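PDB 5NM7: peptidoglycan-binding domain 1, which is a modular phage endolysin that probably binds bacterial peptidoglycan through one domain and cleaves its glycan strands with a lysozyme-like N-acetylmuramidase domain. Local coordinates for residues A[115-119]-A[120-124]; A[198-201]-A[202-206]; A[209-212]-A[213-216]. One frame throughout, in Å; residues are numbered along the deposited sequence.

Contact 1: A[115-119]-A[120-124]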
loop_
_atom_site.group_PDB
_atom_site.type_symbol
_atom_site.label_atom_id
_atom_site.label_comp_id
_atom_site.label_asym_id
_atom_site.label_seq_id
_atom_site.Cartn_x
_atom_site.Cartn_y
_atom_site.Cartn_z
ATOM N N ILE A 115 -3.763 -10.026 -1.534
ATOM C CA ILE A 115 -5.090 -10.025 -2.168
ATOM C C ILE A 115 -6.182 -10.106 -1.158
ATOM O O ILE A 115 -5.985 -10.543 -0.021
ATOM C CB ILE A 115 -5.274 -11.183 -3.192
ATOM C CG1 ILE A 115 -5.003 -12.535 -2.541
ATOM C CG2 ILE A 115 -4.397 -10.980 -4.392
ATOM C CD1 ILE A 115 -5.593 -13.677 -3.299
ATOM N N LEU A 116 -7.380 -9.698 -1.584
ATOM C CA LEU A 116 -8.599 -9.986 -0.862
ATOM C C LEU A 116 -9.671 -10.277 -1.876
ATOM O O LEU A 116 -9.957 -9.454 -2.759
ATOM C CB LEU A 116 -9.037 -8.833 0.051
ATOM C CG LEU A 116 -10.088 -9.186 1.105
ATOM C CD1 LEU A 116 -9.475 -10.086 2.177
ATOM C CD2 LEU A 116 -10.631 -7.922 1.761
ATOM N N TYR A 117 -10.223 -11.482 -1.796
ATOM C CA TYR A 117 -11.254 -11.909 -2.715
ATOM C C TYR A 117 -12.643 -11.504 -2.187
ATOM O O TYR A 117 -12.901 -11.635 -0.991
ATOM C CB TYR A 117 -11.133 -13.424 -2.909
ATOM C CG TYR A 117 -12.309 -14.006 -3.655
ATOM C CD1 TYR A 117 -13.340 -14.597 -2.969
ATOM C CD2 TYR A 117 -12.398 -13.905 -5.042
ATOM C CE1 TYR A 117 -14.443 -15.098 -3.618
ATOM C CE2 TYR A 117 -13.497 -14.402 -5.705
ATOM C CZ TYR A 117 -14.505 -15.009 -4.983
ATOM O OH TYR A 117 -15.629 -15.512 -5.613
ATOM N N GLU A 118 -13.479 -10.952 -3.074
ATOM C CA GLU A 118 -14.755 -10.329 -2.723
ATOM C C GLU A 118 -15.899 -11.092 -3.394
ATOM O O GLU A 118 -16.194 -10.890 -4.585
ATOM C CB GLU A 118 -14.786 -8.871 -3.183
ATOM C CG GLU A 118 -13.703 -7.974 -2.574
ATOM C CD GLU A 118 -13.976 -7.588 -1.137
ATOM O OE1 GLU A 118 -14.976 -8.039 -0.576
ATOM O OE2 GLU A 118 -13.169 -6.813 -0.573
ATOM N N ARG A 119 -16.513 -11.982 -2.623
ATOM C CA ARG A 119 -17.545 -12.880 -3.127
ATOM C C ARG A 119 -18.770 -12.163 -3.660
ATOM O O ARG A 119 -19.440 -12.672 -4.567
ATOM C CB ARG A 119 -17.969 -13.868 -2.054
ATOM C CG ARG A 119 -18.626 -13.248 -0.848
ATOM C CD ARG A 119 -18.978 -14.312 0.144
ATOM N NE ARG A 119 -19.679 -13.761 1.280
ATOM C CZ ARG A 119 -19.869 -14.386 2.438
ATOM N NH1 ARG A 119 -19.444 -15.643 2.621
ATOM N NH2 ARG A 119 -20.477 -13.740 3.422
ATOM N N HIS A 120 -19.063 -10.994 -3.081
ATOM C CA HIS A 120 -20.184 -10.167 -3.593
ATOM C C HIS A 120 -19.880 -9.504 -4.928
ATOM O O HIS A 120 -20.790 -9.310 -5.740
ATOM C CB HIS A 120 -20.670 -9.194 -2.518
ATOM C CG HIS A 120 -19.775 -8.035 -2.295
ATOM N ND1 HIS A 120 -18.547 -8.146 -1.673
ATOM C CD2 HIS A 120 -19.922 -6.725 -2.608
ATOM C CE1 HIS A 120 -17.971 -6.953 -1.637
ATOM N NE2 HIS A 120 -18.803 -6.072 -2.165
ATOM N N ILE A 121 -18.614 -9.193 -5.198
ATOM C CA ILE A 121 -18.219 -8.735 -6.504
ATOM C C ILE A 121 -18.174 -9.901 -7.495
ATOM O O ILE A 121 -18.484 -9.724 -8.684
ATOM C CB ILE A 121 -16.858 -7.990 -6.476
ATOM C CG1 ILE A 121 -16.899 -6.813 -5.484
ATOM C CG2 ILE A 121 -16.474 -7.492 -7.852
ATOM C CD1 ILE A 121 -17.994 -5.789 -5.755
ATOM N N MET A 122 -17.743 -11.086 -7.047
ATOM C CA MET A 122 -17.796 -12.265 -7.928
ATOM C C MET A 122 -19.238 -12.486 -8.406
ATOM O O MET A 122 -19.471 -12.638 -9.609
ATOM C CB MET A 122 -17.319 -13.528 -7.222
ATOM C CG MET A 122 -17.268 -14.756 -8.142
ATOM S SD MET A 122 -16.022 -14.620 -9.398
ATOM C CE MET A 122 -15.857 -16.339 -9.905
ATOM N N TYR A 123 -20.166 -12.482 -7.462
ATOM C CA TYR A 123 -21.597 -12.561 -7.752
ATOM C C TYR A 123 -21.985 -11.578 -8.874
ATOM O O TYR A 123 -22.604 -11.949 -9.883
ATOM C CB TYR A 123 -22.400 -12.268 -6.481
ATOM C CG TYR A 123 -23.895 -12.342 -6.686
ATOM C CD1 TYR A 123 -24.537 -13.576 -6.881
ATOM C CD2 TYR A 123 -24.671 -11.184 -6.717
ATOM C CE1 TYR A 123 -25.911 -13.657 -7.081
ATOM C CE2 TYR A 123 -26.046 -11.255 -6.913
ATOM C CZ TYR A 123 -26.657 -12.489 -7.093
ATOM O OH TYR A 123 -28.019 -12.562 -7.289
ATOM N N ARG A 124 -21.544 -10.339 -8.710
ATOM C CA ARG A 124 -21.824 -9.275 -9.654
ATOM C C ARG A 124 -21.212 -9.522 -11.046
ATOM O O ARG A 124 -21.869 -9.292 -12.071
ATOM C CB ARG A 124 -21.283 -7.969 -9.065
ATOM C CG ARG A 124 -22.018 -6.716 -9.431
ATOM C CD ARG A 124 -21.451 -5.525 -8.646
ATOM N NE ARG A 124 -21.564 -4.374 -9.526
ATOM C CZ ARG A 124 -22.683 -3.675 -9.748
ATOM N NH1 ARG A 124 -23.812 -3.933 -9.088
ATOM N NH2 ARG A 124 -22.658 -2.674 -10.624
HETATM O O HOH W 1 -17.072 -10.028 -0.048
#
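Glu118 and His120 lie side by side where strand 115-117 gives way to helix 119-128, joined through one water. Glu118 OE1 accepts from the water at 2.9 Å, and the same water is hydrogen-bonded to His120 ND1. The carboxylate stands almost perpendicular to the imidazole, 86° apart, with OE1 at the ring edge, 3.4 Å from His120 CE1. His120 holds its ring there because chi1 of 75° swings CG between its own backbone N and carbonyl carbon, back over the start of the helix. Ile121 CG1 lies against one face of that ring and also touches Glu118 CB. Glu118 is the N-cap residue, and its carbonyl opens the helix: Met122 N reaches Glu118 O at 2.9 Å, and Ile121 N adds a weak bond to the same oxygen. Tyr123 N then bonds to Arg119 O. On another side Tyr117 lays its hydroxyl across the Met122 side chain, OH 3.1 Å from CB, a snug fit for a flexible thioether chain. Further out, Leu143 O anchors the Tyr117 hydroxyl, Tyr151 OH gives Glu118 OE1 a second partner, and the carbonyls of Lys147 and Arg148 hold the Arg119 guanidinium. Glu118 OE1 is thus gripped by both a tyrosine hydroxyl and a water, and because that water also ties it to His120 ND1, the carboxylate is fixed in place at the start of the helix.

Contact 2: A[198-201]-A[202-206]. With PGE (triethylene glycol), chain F.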
loop_
_atom_site.group_PDB
_atom_site.type_symbol
_atom_site.label_atom_id
_atom_site.label_comp_id
_atom_site.label_asym_id
_atom_site.label_seq_id
_atom_site.Cartn_x
_atom_site.Cartn_y
_atom_site.Cartn_z
ATOM N N ALA A 198 -3.330 -9.543 -17.720
ATOM C CA ALA A 198 -2.170 -8.664 -17.805
ATOM C C ALA A 198 -2.080 -7.755 -16.569
ATOM O O ALA A 198 -0.988 -7.460 -16.093
ATOM C CB ALA A 198 -2.193 -7.820 -19.078
ATOM N N PHE A 199 -3.229 -7.305 -16.089
ATOM C CA PHE A 199 -3.290 -6.516 -14.861
ATOM C C PHE A 199 -2.691 -7.310 -13.689
ATOM O O PHE A 199 -1.792 -6.830 -12.969
ATOM C CB PHE A 199 -4.719 -6.100 -14.549
ATOM C CG PHE A 199 -4.885 -5.464 -13.230
ATOM C CD1 PHE A 199 -4.550 -4.129 -13.056
ATOM C CD2 PHE A 199 -5.363 -6.189 -12.145
ATOM C CE1 PHE A 199 -4.701 -3.524 -11.807
ATOM C CE2 PHE A 199 -5.521 -5.573 -10.908
ATOM C CZ PHE A 199 -5.187 -4.245 -10.746
ATOM N N VAL A 200 -3.170 -8.528 -13.533
ATOM C CA VAL A 200 -2.692 -9.386 -12.460
ATOM C C VAL A 200 -1.202 -9.695 -12.611
ATOM O O VAL A 200 -0.466 -9.654 -11.631
ATOM C CB VAL A 200 -3.581 -10.642 -12.313
ATOM C CG1 VAL A 200 -2.977 -11.671 -11.347
ATOM C CG2 VAL A 200 -4.966 -10.253 -11.839
ATOM N N ASP A 201 -0.753 -10.009 -13.828
ATOM C CA ASP A 201 0.666 -10.206 -14.076
ATOM C C ASP A 201 1.491 -9.014 -13.626
ATOM O O ASP A 201 2.547 -9.181 -13.051
ATOM C CB ASP A 201 0.957 -10.491 -15.554
ATOM C CG ASP A 201 0.464 -11.870 -16.019
ATOM O OD1 ASP A 201 0.270 -12.784 -15.210
ATOM O OD2 ASP A 201 0.326 -12.051 -17.237
ATOM N N ALA A 202 0.996 -7.797 -13.881
ATOM C CA ALA A 202 1.713 -6.602 -13.442
ATOM C C ALA A 202 1.764 -6.546 -11.909
ATOM O O ALA A 202 2.804 -6.196 -11.299
ATOM C CB ALA A 202 1.064 -5.354 -13.995
ATOM N N MET A 203 0.643 -6.870 -11.277
ATOM C CA MET A 203 0.576 -6.833 -9.814
ATOM C C MET A 203 1.597 -7.804 -9.207
ATOM O O MET A 203 2.078 -7.602 -8.117
ATOM C CB MET A 203 -0.805 -7.167 -9.292
ATOM C CG MET A 203 -1.946 -6.256 -9.749
ATOM S SD MET A 203 -1.666 -4.537 -9.239
ATOM C CE MET A 203 -1.004 -3.830 -10.690
ATOM N N LYS A 204 1.877 -8.890 -9.915
ATOM C CA LYS A 204 2.870 -9.880 -9.443
ATOM C C LYS A 204 4.333 -9.470 -9.587
ATOM O O LYS A 204 5.193 -10.090 -8.955
ATOM C CB LYS A 204 2.613 -11.190 -10.190
ATOM C CG LYS A 204 1.320 -11.879 -9.862
ATOM C CD LYS A 204 1.106 -13.100 -10.761
ATOM C CE LYS A 204 -0.048 -13.925 -10.223
ATOM N NZ LYS A 204 -0.380 -15.000 -11.184
ATOM N N VAL A 205 4.630 -8.448 -10.392
ATOM C CA VAL A 205 5.985 -8.055 -10.710
ATOM C C VAL A 205 6.619 -7.257 -9.584
ATOM O O VAL A 205 7.716 -7.567 -9.114
ATOM C CB VAL A 205 6.037 -7.243 -12.021
ATOM C CG1 VAL A 205 7.412 -6.608 -12.254
ATOM C CG2 VAL A 205 5.667 -8.146 -13.196
ATOM N N SER A 206 5.950 -6.197 -9.124
ATOM C CA SER A 206 6.601 -5.312 -8.167
ATOM C C SER A 206 5.605 -4.378 -7.511
ATOM O O SER A 206 4.484 -4.194 -8.009
ATOM C CB SER A 206 7.640 -4.445 -8.843
ATOM O OG SER A 206 7.030 -3.534 -9.755
HETATM C C1 PGE F . -2.475 -14.461 -14.339
HETATM O O1 PGE F . -1.305 -14.057 -13.622
HETATM C C2 PGE F . -3.598 -14.786 -13.384
HETATM O O2 PGE F . -3.153 -15.748 -12.427
HETATM C C3 PGE F . -4.049 -15.975 -11.339
HETATM C C4 PGE F . -3.098 -16.208 -10.196
HETATM O O4 PGE F . -0.233 -17.173 -8.998
HETATM C C6 PGE F . -1.273 -16.775 -8.113
HETATM C C5 PGE F . -2.589 -17.507 -8.352
HETATM O O3 PGE F . -3.600 -16.707 -8.972
#
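Met203 lies across one face of the Phe199 ring, one helical turn further along helix 196-205, and this apolar pair forms the buried side of the contact. Its CG makes a CH-pi approach, 4.1 Å from the ring centroid and 21° off the normal, while SD comes in obliquely at 4.4 Å from the centroid as a Met-aromatic contact. Phe199 turns CG anti to its backbone N (chi1 172°), which carries the ring along the helix toward Met203; the methionine, bent at chi2 and chi3, brings its sulfur and methyl close to the far ring atoms CZ and CE1. An unbranched, polarisable chain suits such folding against an aromatic surface. The backbone bonds are those of an alpha-helix: Ala202 N to Ala198 O, Met203 N to Phe199 O and Lys204 N to Val200 O, with a weak extra bond from Lys204 N to Asp201 O. Polar interactions occupy the exposed side, where a triethylene glycol, probably from the crystallisation liquor, joins Asp201 to Lys204. Its O1 donates to Asp201 OD1 at 2.6 Å and accepts from Lys204 NZ at 2.8 Å; O2 and O4 also accept from the ammonium. The two charged groups thus meet through the glycol, with OD1 and NZ 4.6 Å apart. The whole is an amphipathic helix of the muramidase domain, its apolar side packed on Trp178 and on Ala213 of helix 207-219.

Contact 3: A[209-212]-A[213-216]. With GLY (glycine), chain E.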
loop_
_atom_site.group_PDB
_atom_site.type_symbol
_atom_site.label_atom_id
_atom_site.label_comp_id
_atom_site.label_asym_id
_atom_site.label_seq_id
_atom_site.Cartn_x
_atom_site.Cartn_y
_atom_site.Cartn_z
ATOM N N GLU A 209 4.573 -1.545 -9.810
ATOM C CA GLU A 209 3.420 -1.805 -10.643
ATOM C C GLU A 209 2.119 -1.667 -9.868
ATOM O O GLU A 209 1.124 -1.198 -10.396
ATOM C CB GLU A 209 3.494 -3.188 -11.300
ATOM C CG GLU A 209 4.580 -3.284 -12.359
ATOM C CD GLU A 209 4.278 -2.425 -13.604
ATOM O OE1 GLU A 209 3.095 -2.214 -13.905
ATOM O OE2 GLU A 209 5.210 -1.975 -14.311
ATOM N N GLN A 210 2.146 -2.058 -8.603
ATOM C CA GLN A 210 0.976 -1.949 -7.740
ATOM C C GLN A 210 0.631 -0.483 -7.481
ATOM O O GLN A 210 -0.542 -0.127 -7.476
ATOM C CB GLN A 210 1.249 -2.680 -6.455
ATOM C CG GLN A 210 1.408 -4.159 -6.693
ATOM C CD GLN A 210 1.791 -4.900 -5.431
ATOM O OE1 GLN A 210 1.855 -4.322 -4.355
ATOM N NE2 GLN A 210 1.996 -6.197 -5.561
ATOM N N LEU A 211 1.651 0.330 -7.271
ATOM C CA LEU A 211 1.473 1.802 -7.161
ATOM C C LEU A 211 0.965 2.391 -8.483
ATOM O O LEU A 211 0.140 3.294 -8.461
ATOM C CB LEU A 211 2.751 2.505 -6.790
ATOM C CG LEU A 211 2.770 4.050 -6.723
ATOM C CD1 LEU A 211 1.788 4.582 -5.697
ATOM C CD2 LEU A 211 4.168 4.523 -6.423
ATOM N N GLU A 212 1.456 1.884 -9.615
ATOM C CA GLU A 212 1.002 2.361 -10.939
ATOM C C GLU A 212 -0.491 2.135 -11.080
ATOM O O GLU A 212 -1.187 2.996 -11.611
ATOM C CB GLU A 212 1.793 1.693 -12.078
ATOM C CG GLU A 212 1.308 1.963 -13.512
ATOM C CD GLU A 212 1.339 3.408 -13.931
ATOM O OE1 GLU A 212 1.987 4.284 -13.299
ATOM O OE2 GLU A 212 0.656 3.741 -14.935
ATOM N N ALA A 213 -0.998 0.991 -10.585
ATOM C CA ALA A 213 -2.420 0.742 -10.576
ATOM C C ALA A 213 -3.168 1.773 -9.776
ATOM O O ALA A 213 -4.225 2.314 -10.236
ATOM C CB ALA A 213 -2.764 -0.640 -10.097
ATOM N N PHE A 214 -2.635 2.089 -8.612
ATOM C CA PHE A 214 -3.226 3.170 -7.794
ATOM C C PHE A 214 -3.236 4.495 -8.539
ATOM O O PHE A 214 -4.259 5.175 -8.558
ATOM C CB PHE A 214 -2.514 3.303 -6.442
ATOM C CG PHE A 214 -2.847 4.559 -5.675
ATOM C CD1 PHE A 214 -3.932 4.589 -4.822
ATOM C CD2 PHE A 214 -2.078 5.693 -5.808
ATOM C CE1 PHE A 214 -4.256 5.724 -4.132
ATOM C CE2 PHE A 214 -2.408 6.851 -5.117
ATOM C CZ PHE A 214 -3.488 6.849 -4.274
ATOM N N VAL A 215 -2.117 4.848 -9.145
ATOM C CA VAL A 215 -2.024 6.106 -9.913
ATOM C C VAL A 215 -3.104 6.124 -10.993
ATOM O O VAL A 215 -3.854 7.109 -11.136
ATOM C CB VAL A 215 -0.632 6.270 -10.521
ATOM C CG1 VAL A 215 -0.591 7.358 -11.572
ATOM C CG2 VAL A 215 0.371 6.570 -9.414
ATOM N N ARG A 216 -3.192 5.041 -11.760
ATOM C CA ARG A 216 -4.231 4.979 -12.811
ATOM C C ARG A 216 -5.634 5.074 -12.245
ATOM O O ARG A 216 -6.502 5.712 -12.859
ATOM C CB ARG A 216 -4.068 3.742 -13.672
ATOM C CG ARG A 216 -2.746 3.700 -14.442
ATOM C CD ARG A 216 -2.661 2.368 -15.162
ATOM N NE ARG A 216 -1.404 2.191 -15.886
ATOM C CZ ARG A 216 -1.225 1.317 -16.890
ATOM N NH1 ARG A 216 -2.224 0.562 -17.323
ATOM N NH2 ARG A 216 -0.020 1.218 -17.470
HETATM N N GLY E . 3.710 5.643 -11.547
HETATM C CA GLY E . 3.967 4.922 -10.252
HETATM C C GLY E . 5.048 3.879 -10.385
HETATM O O GLY E . 5.596 3.785 -11.477
HETATM O OXT GLY E . 5.424 3.145 -9.442
HETATM O O HOH W 2 1.446 4.293 -17.474
#
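Four successive i to i+4 bonds run through this stretch of helix 207-219, from Ala213 N to Glu209 O up to Arg216 N to Glu212 O, and the shortest joins Val215 N to Leu211 O at 2.8 Å. One turn apart on the same helix, Glu212 and Arg216 form a salt bridge. Arg216 NE donates to Glu212 OE2 at 2.7 Å with an N-H...O angle of 173°. The oxygen sits at the guanidinium edge, in its plane, but is met on the anti side of the carboxylate, and the two planes stand 87° apart. Glu212 is bent at chi2 (61°), which folds its carboxylate back toward the extended Arg216 chain. A water also donates to Glu212 OE2, at 2.7 Å, and keeps a weak link to Arg216 NH2. The other carboxylate oxygen, OE1, faces the bound glycine and takes a hydrogen bond from its amino N at 2.8 Å. Beside it Leu211 lines the pocket with its branched end, CD2 3.5 Å from the ligand OXT, and Val215 CG2 approaches the ligand CA at 4.0 Å. Leu211 CD1 turns instead to Phe214, meeting ring atom CD2 at 4.0 Å. Apolar branches suit these places, since helix 77-87 packs on Leu211 and Val215 through Ala83, while Phe181 meets the Phe214 ring. Arg86 of that helix makes a salt bridge to Glu212 OE1, and Arg216 is held by Leu191 O and by a cation-pi contact with Tyr193. Glu212 thus uses both oxygens, one for Arg216 and a water, the other for Arg86 and the amino group of the ligand; so many donors around one buried carboxylate would spread and stabilise negative charge there.

Overall arrangement
All three contacts lie within the N-acetylmuramidase domain and follow one another along the chain. Contacts 2 and 3 occupy consecutive helices, 196-205 and 207-219, with centres about 10 Å apart. They touch directly: Met203 O is probably hydrogen-bonded to Gln210 NE2 at 2.9 Å, while Gln210 OE1 takes a hydrogen bond from Ala180 N, and Met203 CE packs on Ala213 CB at 3.7 Å. Ser206, which ends contact 2, caps the next helix through Glu209 N. Contact 1 stands apart, its centre about 19 Å from that of contact 2 and about 20 Å from that of contact 3. Contact 3 holds Leu211 and Glu212 of a glycine pocket; the Met203 side chain of contact 2 is about 10 Å from a bound glycine.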